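Local coordinates for uncharacterized protein (Acinetobacter baumannii, PDB 5D66), which is of unknown function but folds as an ankyrin repeat domain, a scaffold that in many relatives mediates protein-protein binding, at residues A11-L23 against V42-L55. Numbering follows the deposited sequence.
Sequences AANDDIQLIKHIL and VATRANNIHAAHML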
loop_
_atom_site.group_PDB
_atom_site.type_symbol
_atom_site.label_atom_id
_atom_site.label_comp_id
_atom_site.label_asym_id
_atom_site.label_seq_id
_atom_site.Cartn_x
_atom_site.Cartn_y
_atom_site.Cartn_z
ATOM N N ALA A 11 2.045 14.187 -16.778
ATOM C CA ALA A 11 2.224 13.414 -15.545
ATOM C C ALA A 11 3.096 12.180 -15.760
ATOM O O ALA A 11 3.983 11.900 -14.962
ATOM C CB ALA A 11 0.869 13.039 -14.963
ATOM N N ALA A 12 2.874 11.479 -16.860
ATOM C CA ALA A 12 3.698 10.330 -17.192
ATOM C C ALA A 12 5.166 10.712 -17.408
ATOM O O ALA A 12 6.071 9.932 -17.118
ATOM C CB ALA A 12 3.188 9.664 -18.447
ATOM N N ASN A 13 5.393 11.909 -17.915
ATOM C CA ASN A 13 6.724 12.405 -18.220
ATOM C C ASN A 13 7.392 13.138 -17.073
ATOM O O ASN A 13 8.529 13.583 -17.222
ATOM C CB ASN A 13 6.655 13.309 -19.443
ATOM C CG ASN A 13 6.507 12.562 -20.724
ATOM O OD1 ASN A 13 6.788 11.353 -20.805
ATOM N ND2 ASN A 13 6.162 13.298 -21.768
ATOM N N ASP A 14 6.699 13.285 -15.952
ATOM C CA ASP A 14 7.243 14.073 -14.821
ATOM C C ASP A 14 7.563 15.510 -15.265
ATOM O O ASP A 14 8.476 16.168 -14.738
ATOM C CB ASP A 14 8.482 13.434 -14.181
ATOM C CG ASP A 14 8.577 13.768 -12.705
ATOM O OD1 ASP A 14 7.550 13.944 -12.011
ATOM O OD2 ASP A 14 9.741 13.894 -12.223
ATOM N N ASP A 15 6.750 16.025 -16.204
ATOM C CA ASP A 15 7.036 17.316 -16.849
ATOM C C ASP A 15 6.347 18.419 -16.044
ATOM O O ASP A 15 5.223 18.844 -16.356
ATOM C CB ASP A 15 6.525 17.255 -18.303
ATOM C CG ASP A 15 6.875 18.489 -19.142
ATOM O OD1 ASP A 15 7.352 19.537 -18.620
ATOM O OD2 ASP A 15 6.677 18.350 -20.366
ATOM N N ILE A 16 7.010 18.898 -14.985
ATOM C CA ILE A 16 6.238 19.705 -14.033
ATOM C C ILE A 16 5.998 21.128 -14.549
ATOM O O ILE A 16 5.012 21.713 -14.152
ATOM C CB ILE A 16 6.718 19.659 -12.567
ATOM C CG1 ILE A 16 8.095 20.311 -12.496
ATOM C CG2 ILE A 16 6.613 18.170 -11.966
ATOM C CD1 ILE A 16 8.703 20.260 -11.124
ATOM N N GLN A 17 6.818 21.650 -15.476
ATOM C CA GLN A 17 6.470 22.951 -16.045
ATOM C C GLN A 17 5.212 22.864 -16.896
ATOM O O GLN A 17 4.412 23.788 -16.913
ATOM C CB GLN A 17 7.627 23.556 -16.847
ATOM C CG GLN A 17 8.842 23.946 -15.992
ATOM C CD GLN A 17 8.520 24.951 -14.864
ATOM O OE1 GLN A 17 7.842 25.950 -15.085
ATOM N NE2 GLN A 17 9.005 24.672 -13.650
ATOM N N LEU A 18 5.082 21.784 -17.657
ATOM C CA LEU A 18 3.873 21.573 -18.436
ATOM C C LEU A 18 2.691 21.356 -17.523
ATOM O O LEU A 18 1.597 21.909 -17.751
ATOM C CB LEU A 18 4.055 20.451 -19.442
ATOM C CG LEU A 18 2.866 20.194 -20.356
ATOM C CD1 LEU A 18 2.361 21.471 -21.044
ATOM C CD2 LEU A 18 3.197 19.118 -21.362
ATOM N N ILE A 19 2.836 20.515 -16.486
ATOM C CA ILE A 19 1.744 20.336 -15.526
ATOM C C ILE A 19 1.290 21.695 -14.960
ATOM O O ILE A 19 0.100 21.986 -14.927
ATOM C CB ILE A 19 2.157 19.382 -14.396
ATOM C CG1 ILE A 19 2.378 17.979 -14.923
ATOM C CG2 ILE A 19 1.049 19.340 -13.286
ATOM C CD1 ILE A 19 2.915 17.024 -13.899
ATOM N N LYS A 20 2.236 22.542 -14.555
ATOM C CA LYS A 20 1.900 23.831 -13.983
ATOM C C LYS A 20 1.051 24.642 -14.963
ATOM O O LYS A 20 0.027 25.225 -14.586
ATOM C CB LYS A 20 3.170 24.565 -13.603
ATOM C CG LYS A 20 2.968 25.914 -12.910
ATOM C CD LYS A 20 4.211 26.840 -12.962
ATOM C CE LYS A 20 5.464 26.155 -12.455
ATOM N NZ LYS A 20 6.610 27.105 -12.305
ATOM N N HIS A 21 1.457 24.638 -16.225
ATOM C CA HIS A 21 0.720 25.368 -17.226
ATOM C C HIS A 21 -0.706 24.784 -17.414
ATOM O O HIS A 21 -1.683 25.530 -17.470
ATOM C CB HIS A 21 1.466 25.321 -18.533
ATOM C CG HIS A 21 0.724 25.960 -19.654
ATOM N ND1 HIS A 21 0.469 27.315 -19.704
ATOM C CD2 HIS A 21 0.174 25.430 -20.771
ATOM C CE1 HIS A 21 -0.211 27.593 -20.801
ATOM N NE2 HIS A 21 -0.409 26.467 -21.463
ATOM N N ILE A 22 -0.826 23.484 -17.538
ATOM C CA ILE A 22 -2.159 22.883 -17.709
ATOM C C ILE A 22 -3.046 23.178 -16.513
ATOM O O ILE A 22 -4.237 23.532 -16.697
ATOM C CB ILE A 22 -2.059 21.406 -18.003
ATOM C CG1 ILE A 22 -1.363 21.200 -19.344
ATOM C CG2 ILE A 22 -3.458 20.772 -18.018
ATOM C CD1 ILE A 22 -0.936 19.776 -19.625
ATOM N N LEU A 23 -2.494 23.092 -15.303
ATOM C CA LEU A 23 -3.319 23.298 -14.114
ATOM C C LEU A 23 -3.855 24.740 -14.058
ATOM O O LEU A 23 -4.959 24.979 -13.560
ATOM C CB LEU A 23 -2.540 22.954 -12.857
ATOM C CG LEU A 23 -2.219 21.475 -12.644
ATOM C CD1 LEU A 23 -1.507 21.322 -11.337
ATOM C CD2 LEU A 23 -3.436 20.570 -12.704
ATOM N N VAL A 42 -1.561 8.022 -13.090
ATOM C CA VAL A 42 -0.493 7.858 -14.076
ATOM C C VAL A 42 0.858 8.194 -13.474
ATOM O O VAL A 42 1.840 7.438 -13.604
ATOM C CB VAL A 42 -0.791 8.685 -15.320
ATOM C CG1 VAL A 42 0.383 8.693 -16.275
ATOM C CG2 VAL A 42 -2.050 8.159 -16.019
ATOM N N ALA A 43 0.958 9.320 -12.766
ATOM C CA ALA A 43 2.223 9.720 -12.129
ATOM C C ALA A 43 2.652 8.697 -11.101
ATOM O O ALA A 43 3.836 8.366 -10.974
ATOM C CB ALA A 43 2.091 11.076 -11.481
ATOM N N THR A 44 1.701 8.175 -10.325
ATOM C CA THR A 44 2.019 7.252 -9.248
ATOM C C THR A 44 2.532 5.936 -9.783
ATOM O O THR A 44 3.502 5.363 -9.264
ATOM C CB THR A 44 0.829 7.073 -8.317
ATOM O OG1 THR A 44 0.492 8.347 -7.724
ATOM C CG2 THR A 44 1.147 6.118 -7.167
ATOM N N ARG A 45 1.915 5.404 -10.834
ATOM C CA ARG A 45 2.377 4.160 -11.429
ATOM C C ARG A 45 3.846 4.262 -11.878
ATOM O O ARG A 45 4.586 3.261 -11.783
ATOM C CB ARG A 45 1.551 3.746 -12.635
ATOM C CG ARG A 45 0.107 3.392 -12.323
ATOM C CD ARG A 45 -0.603 3.023 -13.578
ATOM N NE ARG A 45 -2.058 2.929 -13.452
ATOM C CZ ARG A 45 -2.939 3.569 -14.225
ATOM N NH1 ARG A 45 -2.562 4.354 -15.204
ATOM N NH2 ARG A 45 -4.216 3.322 -14.042
ATOM N N ALA A 46 4.264 5.434 -12.295
ATOM C CA ALA A 46 5.604 5.688 -12.758
ATOM C C ALA A 46 6.600 6.061 -11.647
ATOM O O ALA A 46 7.789 6.233 -11.917
ATOM C CB ALA A 46 5.580 6.776 -13.830
ATOM N N ASN A 47 6.095 6.213 -10.426
ATOM C CA ASN A 47 6.861 6.791 -9.309
ATOM C C ASN A 47 7.439 8.154 -9.669
ATOM O O ASN A 47 8.575 8.501 -9.331
ATOM C CB ASN A 47 7.926 5.869 -8.762
ATOM C CG ASN A 47 8.289 6.227 -7.337
ATOM O OD1 ASN A 47 7.546 6.920 -6.671
ATOM N ND2 ASN A 47 9.448 5.763 -6.867
ATOM N N ASN A 48 6.614 8.993 -10.310
ATOM C CA ASN A 48 7.020 10.368 -10.660
ATOM C C ASN A 48 6.659 11.266 -9.480
ATOM O O ASN A 48 5.598 11.840 -9.409
ATOM C CB ASN A 48 6.320 10.810 -11.946
ATOM C CG ASN A 48 6.921 10.164 -13.157
ATOM O OD1 ASN A 48 8.036 9.617 -13.132
ATOM N ND2 ASN A 48 6.192 10.198 -14.260
ATOM N N ILE A 49 7.615 11.327 -8.554
ATOM C CA ILE A 49 7.428 11.984 -7.251
ATOM C C ILE A 49 7.052 13.446 -7.432
ATOM O O ILE A 49 6.174 13.956 -6.746
ATOM C CB ILE A 49 8.696 11.786 -6.428
ATOM C CG1 ILE A 49 8.906 10.284 -6.093
ATOM C CG2 ILE A 49 8.732 12.635 -5.170
ATOM C CD1 ILE A 49 10.276 9.937 -5.671
ATOM N N HIS A 50 7.777 14.156 -8.296
ATOM C CA HIS A 50 7.547 15.611 -8.445
ATOM C C HIS A 50 6.186 15.886 -9.023
ATOM O O HIS A 50 5.440 16.733 -8.530
ATOM C CB HIS A 50 8.666 16.224 -9.290
ATOM C CG HIS A 50 9.988 16.084 -8.649
ATOM N ND1 HIS A 50 11.065 15.450 -9.226
ATOM C CD2 HIS A 50 10.355 16.372 -7.392
ATOM C CE1 HIS A 50 12.080 15.451 -8.380
ATOM N NE2 HIS A 50 11.677 16.037 -7.268
ATOM N N ALA A 51 5.804 15.143 -10.063
ATOM C CA ALA A 51 4.468 15.313 -10.641
ATOM C C ALA A 51 3.378 14.969 -9.652
ATOM O O ALA A 51 2.400 15.672 -9.510
ATOM C CB ALA A 51 4.303 14.435 -11.880
ATOM N N ALA A 52 3.594 13.883 -8.916
ATOM C CA ALA A 52 2.611 13.481 -7.893
ATOM C C ALA A 52 2.472 14.586 -6.833
ATOM O O ALA A 52 1.336 14.928 -6.455
ATOM C CB ALA A 52 2.991 12.166 -7.257
ATOM N N HIS A 53 3.583 15.165 -6.384
ATOM C CA HIS A 53 3.498 16.236 -5.400
ATOM C C HIS A 53 2.678 17.408 -5.923
ATOM O O HIS A 53 1.831 17.943 -5.217
ATOM C CB HIS A 53 4.892 16.705 -5.024
ATOM C CG HIS A 53 4.910 17.812 -4.029
ATOM N ND1 HIS A 53 5.199 19.128 -4.323
ATOM C CD2 HIS A 53 4.614 17.779 -2.720
ATOM C CE1 HIS A 53 5.166 19.847 -3.216
ATOM N NE2 HIS A 53 4.803 19.046 -2.232
HETATM N N MSE A 54 2.945 17.829 -7.149
HETATM C CA MSE A 54 2.243 18.977 -7.713
HETATM C C MSE A 54 0.754 18.690 -7.825
HETATM O O MSE A 54 -0.081 19.530 -7.506
HETATM C CB MSE A 54 2.857 19.343 -9.046
HETATM C CG MSE A 54 2.242 20.566 -9.665
HETATM SE SE MSE A 54 3.140 21.140 -11.274
HETATM C CE MSE A 54 4.458 22.177 -10.372
ATOM N N LEU A 55 0.414 17.498 -8.267
ATOM C CA LEU A 55 -1.014 17.128 -8.451
ATOM C C LEU A 55 -1.759 17.026 -7.118
ATOM O O LEU A 55 -2.868 17.498 -6.975
ATOM C CB LEU A 55 -1.132 15.839 -9.261
ATOM C CG LEU A 55 -0.675 15.970 -10.736
ATOM C CD1 LEU A 55 -0.461 14.571 -11.319
ATOM C CD2 LEU A 55 -1.641 16.796 -11.573
HETATM O O HOH W 1 10.052 12.980 -9.734
#
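Asn48 and Asp14 make the hydrogen bonds across this contact, each side chain binding main-chain atoms of the other segment. The Asn48 amide nitrogen ND2 donates to Ala11 O at 2.9 Å with an N-H...O angle of 152°, and the acceptor lies close to the amide plane; a weak, more bent bond runs from the same nitrogen to Ala12 O. ND2 is thereby tied onto the last turn of helix 6-12. Ala11 O is held by two donors, Asn48 ND2 and Asp14 N, the latter at the Schellman motif that ends this helix. In return, Asp14 OD1 takes the amide hydrogen of Ala51, 2.9 Å from Ala51 N, nearly along the carboxylate C-O axis, in the first turn of helix 49-57. The other carboxylate oxygen of Asp14, OD2, accepts from a water that in turn accepts from His50 N. Carboxylate and Asn48 amide stack with their planes 26° apart, whereas the His50 ring meets OD2 at its edge.

Each segment spans the end of one helix, a tight turn and the start of the next, and the two lie side by side, consistent with the paired helices of an ankyrin-repeat stack. Helices 16-23 and 49-55 run nearly parallel, 19° apart, with axes 10.1 Å from each other.

Apolar contacts centre on selenomethionine Met54, a knob among Ile16, Ile19, Lys20 and Leu23. Met54 and Ile16 are each modelled in two conformers; in one of these, the Met54 chain, extended through its first two torsions and bent at the third, has SE 3.4 Å from Ile19 CG2 and CE 4.0 Å from Ile16 CB. The other branch of Ile19 ends in CD1, 3.6 Å from Ala51 CB. Between the preceding helices, Ala11 CA and Ala43 CA are 5.0 Å apart, a spacing consistent with the small alanine side chains, whose CB atoms touch; Ala12 CB lies 3.7 Å from Val42 CG1. Ala11 CB also touches Leu55 CD1 of helix 49-57.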